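Local structure of SusD homolog (Bacteroides thetaiotaomicron, 3EHM) at residues 237-242 against 342-347; 283-288 against 374-379; 346-351 against 368-373. The protein probably binds mucin O-glycans at the cell surface as a SusD-like lipoprotein, helping this gut bacterium to capture host glycans for use. One frame throughout, in Å; residues are numbered along the deposited sequence.

Interaction 1. Residues 237-242 against 342-347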
loop_
_atom_site.group_PDB
_atom_site.type_symbol
_atom_site.label_atom_id
_atom_site.label_comp_id
_atom_site.label_asym_id
_atom_site.label_seq_id
_atom_site.Cartn_x
_atom_site.Cartn_y
_atom_site.Cartn_z
ATOM N N GLY A 237 -2.190 -22.855 3.147
ATOM C CA GLY A 237 -1.441 -21.982 4.036
ATOM C C GLY A 237 -1.250 -20.578 3.489
ATOM O O GLY A 237 -1.636 -20.287 2.360
ATOM N N VAL A 238 -0.659 -19.705 4.303
ATOM C CA VAL A 238 -0.400 -18.321 3.913
ATOM C C VAL A 238 1.105 -18.064 3.900
ATOM O O VAL A 238 1.892 -18.961 4.204
ATOM C CB VAL A 238 -1.066 -17.327 4.892
ATOM C CG1 VAL A 238 -2.579 -17.387 4.745
ATOM C CG2 VAL A 238 -0.658 -17.656 6.325
ATOM N N ILE A 239 1.502 -16.844 3.548
ATOM C CA ILE A 239 2.917 -16.490 3.503
ATOM C C ILE A 239 3.427 -16.235 4.921
ATOM O O ILE A 239 3.114 -15.211 5.527
ATOM C CB ILE A 239 3.143 -15.234 2.629
ATOM C CG1 ILE A 239 2.736 -15.534 1.181
ATOM C CG2 ILE A 239 4.608 -14.820 2.672
ATOM C CD1 ILE A 239 2.773 -14.331 0.256
ATOM N N GLU A 240 4.204 -17.177 5.449
ATOM C CA GLU A 240 4.736 -17.055 6.806
ATOM C C GLU A 240 6.258 -17.056 6.834
ATOM O O GLU A 240 6.867 -16.807 7.876
ATOM C CB GLU A 240 4.245 -18.209 7.677
ATOM C CG GLU A 240 2.757 -18.452 7.644
ATOM C CD GLU A 240 2.361 -19.627 8.515
ATOM O OE1 GLU A 240 2.984 -20.702 8.376
ATOM O OE2 GLU A 240 1.431 -19.480 9.334
ATOM N N ASP A 241 6.864 -17.345 5.690
ATOM C CA ASP A 241 8.313 -17.397 5.583
ATOM C C ASP A 241 8.751 -16.393 4.528
ATOM O O ASP A 241 8.045 -16.170 3.549
ATOM C CB ASP A 241 8.740 -18.812 5.183
ATOM C CG ASP A 241 8.173 -19.871 6.113
ATOM O OD1 ASP A 241 8.669 -19.992 7.253
ATOM O OD2 ASP A 241 7.220 -20.574 5.710
ATOM N N ILE A 242 9.913 -15.782 4.723
ATOM C CA ILE A 242 10.393 -14.798 3.761
ATOM C C ILE A 242 10.545 -15.426 2.374
ATOM O O ILE A 242 10.351 -14.763 1.352
ATOM C CB ILE A 242 11.736 -14.192 4.223
ATOM C CG1 ILE A 242 11.535 -13.457 5.557
ATOM C CG2 ILE A 242 12.268 -13.229 3.169
ATOM C CD1 ILE A 242 12.821 -12.937 6.184
ATOM N N PHE A 342 3.415 -8.649 -1.224
ATOM C CA PHE A 342 2.998 -9.186 0.068
ATOM C C PHE A 342 4.180 -9.860 0.758
ATOM O O PHE A 342 4.855 -10.696 0.163
ATOM C CB PHE A 342 1.862 -10.197 -0.133
ATOM C CG PHE A 342 0.976 -10.369 1.076
ATOM C CD1 PHE A 342 1.481 -10.892 2.261
ATOM C CD2 PHE A 342 -0.362 -9.987 1.030
ATOM C CE1 PHE A 342 0.663 -11.033 3.388
ATOM C CE2 PHE A 342 -1.187 -10.124 2.149
ATOM C CZ PHE A 342 -0.671 -10.647 3.330
ATOM N N ARG A 343 4.423 -9.500 2.016
ATOM C CA ARG A 343 5.540 -10.076 2.756
ATOM C C ARG A 343 5.091 -10.841 3.988
ATOM O O ARG A 343 4.013 -10.595 4.528
ATOM C CB ARG A 343 6.524 -8.980 3.165
ATOM C CG ARG A 343 6.845 -8.012 2.037
ATOM C CD ARG A 343 8.081 -7.187 2.339
ATOM N NE ARG A 343 9.301 -7.987 2.261
ATOM C CZ ARG A 343 10.526 -7.491 2.393
ATOM N NH1 ARG A 343 10.694 -6.192 2.611
ATOM N NH2 ARG A 343 11.581 -8.287 2.299
ATOM N N ALA A 344 5.938 -11.761 4.438
ATOM C CA ALA A 344 5.628 -12.582 5.601
ATOM C C ALA A 344 5.299 -11.767 6.850
ATOM O O ALA A 344 4.404 -12.129 7.616
ATOM C CB ALA A 344 6.791 -13.533 5.885
ATOM N N SER A 345 6.010 -10.665 7.062
ATOM C CA SER A 345 5.752 -9.858 8.249
ATOM C C SER A 345 4.301 -9.391 8.318
ATOM O O SER A 345 3.708 -9.356 9.395
ATOM C CB SER A 345 6.702 -8.653 8.307
ATOM O OG SER A 345 6.581 -7.825 7.163
ATOM N N GLU A 346 3.718 -9.048 7.173
ATOM C CA GLU A 346 2.335 -8.582 7.165
ATOM C C GLU A 346 1.393 -9.660 7.698
ATOM O O GLU A 346 0.464 -9.373 8.459
ATOM C CB GLU A 346 1.896 -8.182 5.755
ATOM C CG GLU A 346 0.573 -7.428 5.754
ATOM C CD GLU A 346 0.030 -7.149 4.367
ATOM O OE1 GLU A 346 0.828 -7.054 3.407
ATOM O OE2 GLU A 346 -1.203 -7.005 4.248
ATOM N N THR A 347 1.634 -10.900 7.294
ATOM C CA THR A 347 0.805 -12.013 7.742
ATOM C C THR A 347 0.713 -12.057 9.267
ATOM O O THR A 347 -0.370 -12.235 9.831
ATOM C CB THR A 347 1.364 -13.353 7.230
ATOM O OG1 THR A 347 1.307 -13.374 5.798
ATOM C CG2 THR A 347 0.554 -14.516 7.775
#
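Thr347 and Ile239 form the polar centre of this contact: the threonine hydroxyl OG1 donates to the backbone O of Ile239 over 2.6 Å. The C=O...donor angle is 145° and the donor is tilted 16° from the carbonyl plane. With chi1 at -64°, OG1 of Thr347 stands beside its own backbone N and faces the loop, while the methyl CG2 turns to Val238, whose CG2 it meets at 3.7 Å. One threonine thus spends its hydroxyl on the loop backbone and its methyl on a loop side chain.

Packing is tightest around Ala344 in the first turn of the helix. Its CB sits in the bend of the loop, 3.7 Å from Glu240 C and equally near Asp241 C, so a methyl group lies against bare backbone. Ile239 straddles this place with its two branches. CG2 lies beside the alanine, 3.8 Å from Ala344 N, and CG1 carries CD1 the other way, to a looser, oblique meeting with Phe342, where CD1 of Ile239 is 4.2 Å from CD1 of the ring. One face of that ring is covered by Glu346 OE1, 3.7 Å above the plane; this carboxylate also forms a salt bridge with Arg210 of helix 197-215.

The other side of the contact is looser. The side chains of Glu240 and Asp241 leave the backbone pointing away from the helix, and Asp241 is exposed. Arg343, by contrast, is buried at the N-cap position, and its NE forms a salt bridge with Glu245. The loop between helix 220-231 and strand 246-248 thus packs on the start of helix 344-356, just where strand 339-342, antiparallel partner of 246-248, runs into that helix in this mainly helical SusD-family protein.

Interaction 2. Residues 283-288 against 374-379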
loop_
_atom_site.group_PDB
_atom_site.type_symbol
_atom_site.label_atom_id
_atom_site.label_comp_id
_atom_site.label_asym_id
_atom_site.label_seq_id
_atom_site.Cartn_x
_atom_site.Cartn_y
_atom_site.Cartn_z
ATOM N N TYR A 283 11.626 5.423 18.066
ATOM C CA TYR A 283 11.671 4.025 18.476
ATOM C C TYR A 283 13.091 3.467 18.429
ATOM O O TYR A 283 13.302 2.292 18.733
ATOM C CB TYR A 283 10.785 3.174 17.554
ATOM C CG TYR A 283 9.284 3.379 17.684
ATOM C CD1 TYR A 283 8.409 2.746 16.800
ATOM C CD2 TYR A 283 8.735 4.161 18.706
ATOM C CE1 TYR A 283 7.035 2.876 16.924
ATOM C CE2 TYR A 283 7.342 4.301 18.838
ATOM C CZ TYR A 283 6.503 3.650 17.941
ATOM O OH TYR A 283 5.131 3.750 18.048
ATOM N N LYS A 284 14.059 4.301 18.055
ATOM C CA LYS A 284 15.443 3.848 17.940
ATOM C C LYS A 284 15.437 2.595 17.058
ATOM O O LYS A 284 16.031 1.563 17.390
ATOM C CB LYS A 284 16.021 3.539 19.327
ATOM C CG LYS A 284 16.129 4.768 20.230
ATOM C CD LYS A 284 16.975 4.481 21.471
ATOM C CE LYS A 284 17.317 5.768 22.219
ATOM N NZ LYS A 284 18.284 5.543 23.340
ATOM N N ASP A 285 14.752 2.719 15.923
ATOM C CA ASP A 285 14.578 1.639 14.956
ATOM C C ASP A 285 15.767 1.473 14.012
ATOM O O ASP A 285 16.116 2.397 13.276
ATOM C CB ASP A 285 13.324 1.924 14.124
ATOM C CG ASP A 285 12.665 0.669 13.593
ATOM O OD1 ASP A 285 13.370 -0.211 13.053
ATOM O OD2 ASP A 285 11.429 0.575 13.711
ATOM N N PRO A 286 16.400 0.286 14.014
ATOM C CA PRO A 286 17.546 0.043 13.131
ATOM C C PRO A 286 17.141 0.033 11.651
ATOM O O PRO A 286 17.992 0.007 10.762
ATOM C CB PRO A 286 18.056 -1.313 13.601
ATOM C CG PRO A 286 16.792 -2.004 14.027
ATOM C CD PRO A 286 16.086 -0.919 14.806
ATOM N N ARG A 287 15.839 0.047 11.390
ATOM C CA ARG A 287 15.360 0.052 10.016
ATOM C C ARG A 287 15.512 1.431 9.387
ATOM O O ARG A 287 15.411 1.578 8.172
ATOM C CB ARG A 287 13.897 -0.412 9.952
ATOM C CG ARG A 287 13.751 -1.922 10.109
ATOM C CD ARG A 287 12.299 -2.362 10.276
ATOM N NE ARG A 287 11.702 -1.816 11.491
ATOM C CZ ARG A 287 10.506 -2.159 11.954
ATOM N NH1 ARG A 287 9.769 -3.055 11.305
ATOM N NH2 ARG A 287 10.049 -1.612 13.069
ATOM N N LEU A 288 15.761 2.443 10.213
ATOM C CA LEU A 288 15.945 3.797 9.702
ATOM C C LEU A 288 17.083 3.800 8.682
ATOM O O LEU A 288 16.939 4.312 7.567
ATOM C CB LEU A 288 16.276 4.762 10.845
ATOM C CG LEU A 288 16.611 6.206 10.457
ATOM C CD1 LEU A 288 15.482 6.806 9.622
ATOM C CD2 LEU A 288 16.834 7.025 11.714
ATOM N N ILE A 374 10.265 -10.889 12.129
ATOM C CA ILE A 374 10.338 -11.227 10.709
ATOM C C ILE A 374 10.702 -9.994 9.879
ATOM O O ILE A 374 11.468 -10.084 8.913
ATOM C CB ILE A 374 8.992 -11.810 10.208
ATOM C CG1 ILE A 374 8.821 -13.237 10.737
ATOM C CG2 ILE A 374 8.937 -11.803 8.685
ATOM C CD1 ILE A 374 9.863 -14.219 10.205
ATOM N N SER A 375 10.169 -8.838 10.263
ATOM C CA SER A 375 10.466 -7.616 9.529
ATOM C C SER A 375 11.948 -7.285 9.633
ATOM O O SER A 375 12.567 -6.889 8.648
ATOM C CB SER A 375 9.635 -6.443 10.053
ATOM O OG SER A 375 10.005 -5.241 9.391
ATOM N N PHE A 376 12.514 -7.434 10.827
ATOM C CA PHE A 376 13.934 -7.156 11.026
ATOM C C PHE A 376 14.750 -8.083 10.133
ATOM O O PHE A 376 15.755 -7.682 9.552
ATOM C CB PHE A 376 14.321 -7.372 12.493
ATOM C CG PHE A 376 14.156 -6.150 13.354
ATOM C CD1 PHE A 376 13.007 -5.375 13.276
ATOM C CD2 PHE A 376 15.154 -5.777 14.247
ATOM C CE1 PHE A 376 12.852 -4.243 14.074
ATOM C CE2 PHE A 376 15.009 -4.649 15.047
ATOM C CZ PHE A 376 13.856 -3.881 14.960
ATOM N N GLN A 377 14.313 -9.330 10.030
ATOM C CA GLN A 377 15.007 -10.294 9.193
ATOM C C GLN A 377 14.866 -9.899 7.728
ATOM O O GLN A 377 15.826 -9.977 6.964
ATOM C CB GLN A 377 14.446 -11.695 9.421
ATOM C CG GLN A 377 14.791 -12.280 10.784
ATOM C CD GLN A 377 14.210 -13.668 10.979
ATOM O OE1 GLN A 377 14.374 -14.543 10.133
ATOM N NE2 GLN A 377 13.535 -13.876 12.101
ATOM N N GLU A 378 13.673 -9.462 7.340
ATOM C CA GLU A 378 13.437 -9.047 5.960
ATOM C C GLU A 378 14.378 -7.900 5.591
ATOM O O GLU A 378 14.901 -7.848 4.478
ATOM C CB GLU A 378 11.977 -8.596 5.777
ATOM C CG GLU A 378 10.959 -9.683 6.069
ATOM C CD GLU A 378 9.511 -9.220 5.957
ATOM O OE1 GLU A 378 9.211 -8.043 6.244
ATOM O OE2 GLU A 378 8.661 -10.053 5.602
ATOM N N GLN A 379 14.603 -6.992 6.537
ATOM C CA GLN A 379 15.453 -5.830 6.303
ATOM C C GLN A 379 16.927 -6.047 6.638
ATOM O O GLN A 379 17.740 -5.133 6.507
ATOM C CB GLN A 379 14.910 -4.634 7.093
ATOM C CG GLN A 379 13.424 -4.379 6.857
ATOM C CD GLN A 379 13.095 -4.156 5.392
ATOM O OE1 GLN A 379 11.953 -4.340 4.962
ATOM N NE2 GLN A 379 14.091 -3.745 4.620
#
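Arg287 and Gln379 mark the closest approach of the two backbones, with 7.0 Å between their CA atoms, so the turn at 283-288 and the end of helix 364-378 meet through side chains. Arg287 carries most of the contact. Its NH1 donates to Ser375 OG across 2.9 Å, the hydroxyl lying near the guanidinium plane and the bond bent to 141°. Ser375 presents that oxygen because OG stands trans to its backbone N (chi1 176°). On its own segment Arg287 grips Asp285 side-on: NE meets OD1 at 2.8 Å and NH2 meets OD2 at 2.7 Å, both from the syn side. Asp285 OD1 also accepts from Arg287 N, on its anti side.

This last bond is a capping bond at the turn into helix 287-291, which follows the Schellman motif closing helix 274-282 at Lys284; the same aspartate thus bonds both the backbone N and the side chain of Arg287 at this turn. The paired charges are buried, and Tyr387 and Gln440 add weak hydrogen bonds at Arg287 NH2.

Phe376 packs against both Arg287 and Pro286. Its CE1 lies over one face of the Arg287 guanidinium, 3.6 Å above the plane and toward the rim, with the two planes 52° apart. Farther round the ring, CE2 of Phe376 is tightly packed at 3.3 Å from CG of Pro286, whose ring crosses the phenylalanine at about a right angle. A leucine in place of Arg287 would probably leave the buried Asp285 carboxylate without its countercharge and Ser375 OG without this donor. The aliphatic part of Arg287 is used as well, its CG lying 4.1 Å from CG of Gln379.

Interaction 3. Residues 346-351 against 368-373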
loop_
_atom_site.group_PDB
_atom_site.type_symbol
_atom_site.label_atom_id
_atom_site.label_comp_id
_atom_site.label_asym_id
_atom_site.label_seq_id
_atom_site.Cartn_x
_atom_site.Cartn_y
_atom_site.Cartn_z
ATOM N N GLU A 346 3.718 -9.048 7.173
ATOM C CA GLU A 346 2.335 -8.582 7.165
ATOM C C GLU A 346 1.393 -9.660 7.698
ATOM O O GLU A 346 0.464 -9.373 8.459
ATOM C CB GLU A 346 1.896 -8.182 5.755
ATOM C CG GLU A 346 0.573 -7.428 5.754
ATOM C CD GLU A 346 0.030 -7.149 4.367
ATOM O OE1 GLU A 346 0.828 -7.054 3.407
ATOM O OE2 GLU A 346 -1.203 -7.005 4.248
ATOM N N THR A 347 1.634 -10.900 7.294
ATOM C CA THR A 347 0.805 -12.013 7.742
ATOM C C THR A 347 0.713 -12.057 9.267
ATOM O O THR A 347 -0.370 -12.235 9.831
ATOM C CB THR A 347 1.364 -13.353 7.230
ATOM O OG1 THR A 347 1.307 -13.374 5.798
ATOM C CG2 THR A 347 0.554 -14.516 7.775
ATOM N N TYR A 348 1.846 -11.888 9.941
ATOM C CA TYR A 348 1.833 -11.924 11.394
ATOM C C TYR A 348 1.050 -10.776 12.019
ATOM O O TYR A 348 0.351 -10.976 13.010
ATOM C CB TYR A 348 3.262 -11.958 11.945
ATOM C CG TYR A 348 3.960 -13.262 11.642
ATOM C CD1 TYR A 348 4.707 -13.419 10.479
ATOM C CD2 TYR A 348 3.814 -14.364 12.485
ATOM C CE1 TYR A 348 5.291 -14.636 10.156
ATOM C CE2 TYR A 348 4.394 -15.592 12.170
ATOM C CZ TYR A 348 5.129 -15.717 11.003
ATOM O OH TYR A 348 5.693 -16.925 10.674
ATOM N N PHE A 349 1.146 -9.580 11.446
ATOM C CA PHE A 349 0.413 -8.445 12.003
ATOM C C PHE A 349 -1.080 -8.599 11.764
ATOM O O PHE A 349 -1.900 -8.151 12.569
ATOM C CB PHE A 349 0.930 -7.134 11.413
ATOM C CG PHE A 349 2.306 -6.767 11.892
ATOM C CD1 PHE A 349 2.543 -6.540 13.241
ATOM C CD2 PHE A 349 3.368 -6.676 11.000
ATOM C CE1 PHE A 349 3.821 -6.229 13.698
ATOM C CE2 PHE A 349 4.648 -6.366 11.446
ATOM C CZ PHE A 349 4.875 -6.142 12.800
ATOM N N LEU A 350 -1.427 -9.237 10.651
ATOM C CA LEU A 350 -2.822 -9.494 10.322
ATOM C C LEU A 350 -3.366 -10.512 11.325
ATOM O O LEU A 350 -4.479 -10.365 11.824
ATOM C CB LEU A 350 -2.936 -10.050 8.900
ATOM C CG LEU A 350 -2.722 -9.029 7.777
ATOM C CD1 LEU A 350 -2.615 -9.745 6.434
ATOM C CD2 LEU A 350 -3.870 -8.028 7.776
ATOM N N LYS A 351 -2.577 -11.544 11.618
ATOM C CA LYS A 351 -2.994 -12.562 12.579
ATOM C C LYS A 351 -3.112 -11.939 13.972
ATOM O O LYS A 351 -3.998 -12.296 14.750
ATOM C CB LYS A 351 -1.991 -13.724 12.598
ATOM C CG LYS A 351 -1.990 -14.535 11.309
ATOM C CD LYS A 351 -1.047 -15.729 11.367
ATOM C CE LYS A 351 -1.526 -16.774 12.356
ATOM N NZ LYS A 351 -0.658 -17.986 12.337
ATOM N N TYR A 368 2.332 -10.401 17.205
ATOM C CA TYR A 368 2.873 -9.047 17.107
ATOM C C TYR A 368 4.394 -9.056 17.133
ATOM O O TYR A 368 5.049 -8.494 16.255
ATOM C CB TYR A 368 2.358 -8.203 18.272
ATOM C CG TYR A 368 2.990 -6.833 18.410
ATOM C CD1 TYR A 368 2.667 -5.793 17.535
ATOM C CD2 TYR A 368 3.864 -6.560 19.461
ATOM C CE1 TYR A 368 3.193 -4.512 17.715
ATOM C CE2 TYR A 368 4.394 -5.289 19.648
ATOM C CZ TYR A 368 4.053 -4.272 18.778
ATOM O OH TYR A 368 4.556 -3.015 18.996
ATOM N N GLU A 369 4.961 -9.695 18.148
ATOM C CA GLU A 369 6.408 -9.738 18.262
ATOM C C GLU A 369 7.071 -10.556 17.153
ATOM O O GLU A 369 8.184 -10.245 16.742
ATOM C CB GLU A 369 6.806 -10.241 19.654
ATOM C CG GLU A 369 6.550 -9.187 20.736
ATOM C CD GLU A 369 7.091 -9.569 22.105
ATOM O OE1 GLU A 369 7.280 -8.662 22.946
ATOM O OE2 GLU A 369 7.318 -10.768 22.345
ATOM N N GLN A 370 6.392 -11.581 16.643
ATOM C CA GLN A 370 6.986 -12.368 15.567
ATOM C C GLN A 370 6.965 -11.568 14.263
ATOM O O GLN A 370 7.850 -11.714 13.417
ATOM C CB GLN A 370 6.254 -13.698 15.376
ATOM C CG GLN A 370 6.874 -14.569 14.281
ATOM C CD GLN A 370 8.368 -14.828 14.491
ATOM O OE1 GLN A 370 9.064 -15.277 13.579
ATOM N NE2 GLN A 370 8.861 -14.555 15.696
ATOM N N GLY A 371 5.951 -10.724 14.110
ATOM C CA GLY A 371 5.858 -9.896 12.920
ATOM C C GLY A 371 7.023 -8.925 12.876
ATOM O O GLY A 371 7.616 -8.702 11.823
ATOM N N ILE A 372 7.358 -8.345 14.025
ATOM C CA ILE A 372 8.473 -7.405 14.094
ATOM C C ILE A 372 9.788 -8.143 13.842
ATOM O O ILE A 372 10.659 -7.660 13.117
ATOM C CB ILE A 372 8.535 -6.705 15.471
ATOM C CG1 ILE A 372 7.252 -5.906 15.703
ATOM C CG2 ILE A 372 9.753 -5.784 15.533
ATOM C CD1 ILE A 372 7.157 -5.265 17.081
ATOM N N ASN A 373 9.925 -9.320 14.442
ATOM C CA ASN A 373 11.127 -10.130 14.275
ATOM C C ASN A 373 11.334 -10.458 12.792
ATOM O O ASN A 373 12.436 -10.323 12.257
ATOM C CB ASN A 373 10.983 -11.427 15.077
ATOM C CG ASN A 373 12.227 -12.289 15.029
ATOM O OD1 ASN A 373 12.138 -13.515 15.022
ATOM N ND2 ASN A 373 13.392 -11.656 15.010
#
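Tyr348 and Phe349 reach from helix 346-351 toward helix 368-373, and the closest backbone approach lies beside the tyrosine: CA of Tyr348 is 4.8 Å from CA of Gly371. The helices run antiparallel, their axes 7.8 Å apart at an angle of 166°.

Two CH-pi contacts come first. CG of Gln370 lies over one face of the Tyr348 ring, 3.8 Å from its centroid; with chi1 at -178° the glutamine chain is extended at its start, then bends at chi2 and runs alongside the tyrosine in the same direction. CA of Gly371 sits in the same way over the Phe349 ring, 4.2 Å from the centroid and displaced toward the rim.

Close backbone packing is the second kind. Tyr348 CB is 3.5 Å from Gly371 CA, and a side chain on the glycine would press against both this CB and Phe349 CZ. The missing side chain thus lets the helices come together. Phe349 CZ slides in beside the glycine carbonyl carbon and the N of Ile372.

Apolar side-chain contacts complete the interface. Ile372 CG1 lies at the edge of the Phe349 ring, in its plane, 3.8 Å from CZ, and Tyr368 CD1 meets Phe349 CE1 obliquely. The tyrosine hydroxyls are hydrogen-bonded beyond the helix pair, Tyr348 OH with Glu240 O and Tyr368 OH with Pro418 O, while Gln440 of helix 429-445 touches Phe349, Tyr368 and Ile372. The pair forms an antiparallel helical hairpin packed closely at a glycine, consistent with the helix-rich, tetratricopeptide-related fold of SusD proteins.

Helices 344-356 and 364-378, consecutive in the chain, tie the three contacts together. Interaction 3 pairs the helices; interaction 1 lies at the start of the first, and interaction 2 at the end of the second. Interactions 1 and 3 are close, their centres about 9 Å apart, and share Glu346 and Thr347; Tyr348 OH reaches back to Glu240 O over 3.0 Å, a probable hydrogen bond. Between interactions 1 and 2, centres about 16 Å apart, Ser345 OG lies 2.8 Å from Glu378 OE1, probably hydrogen-bonded. Interactions 2 and 3, about 13 Å apart between centres, meet where Ile374 CG1 packs 3.8 Å from Tyr348 CE1.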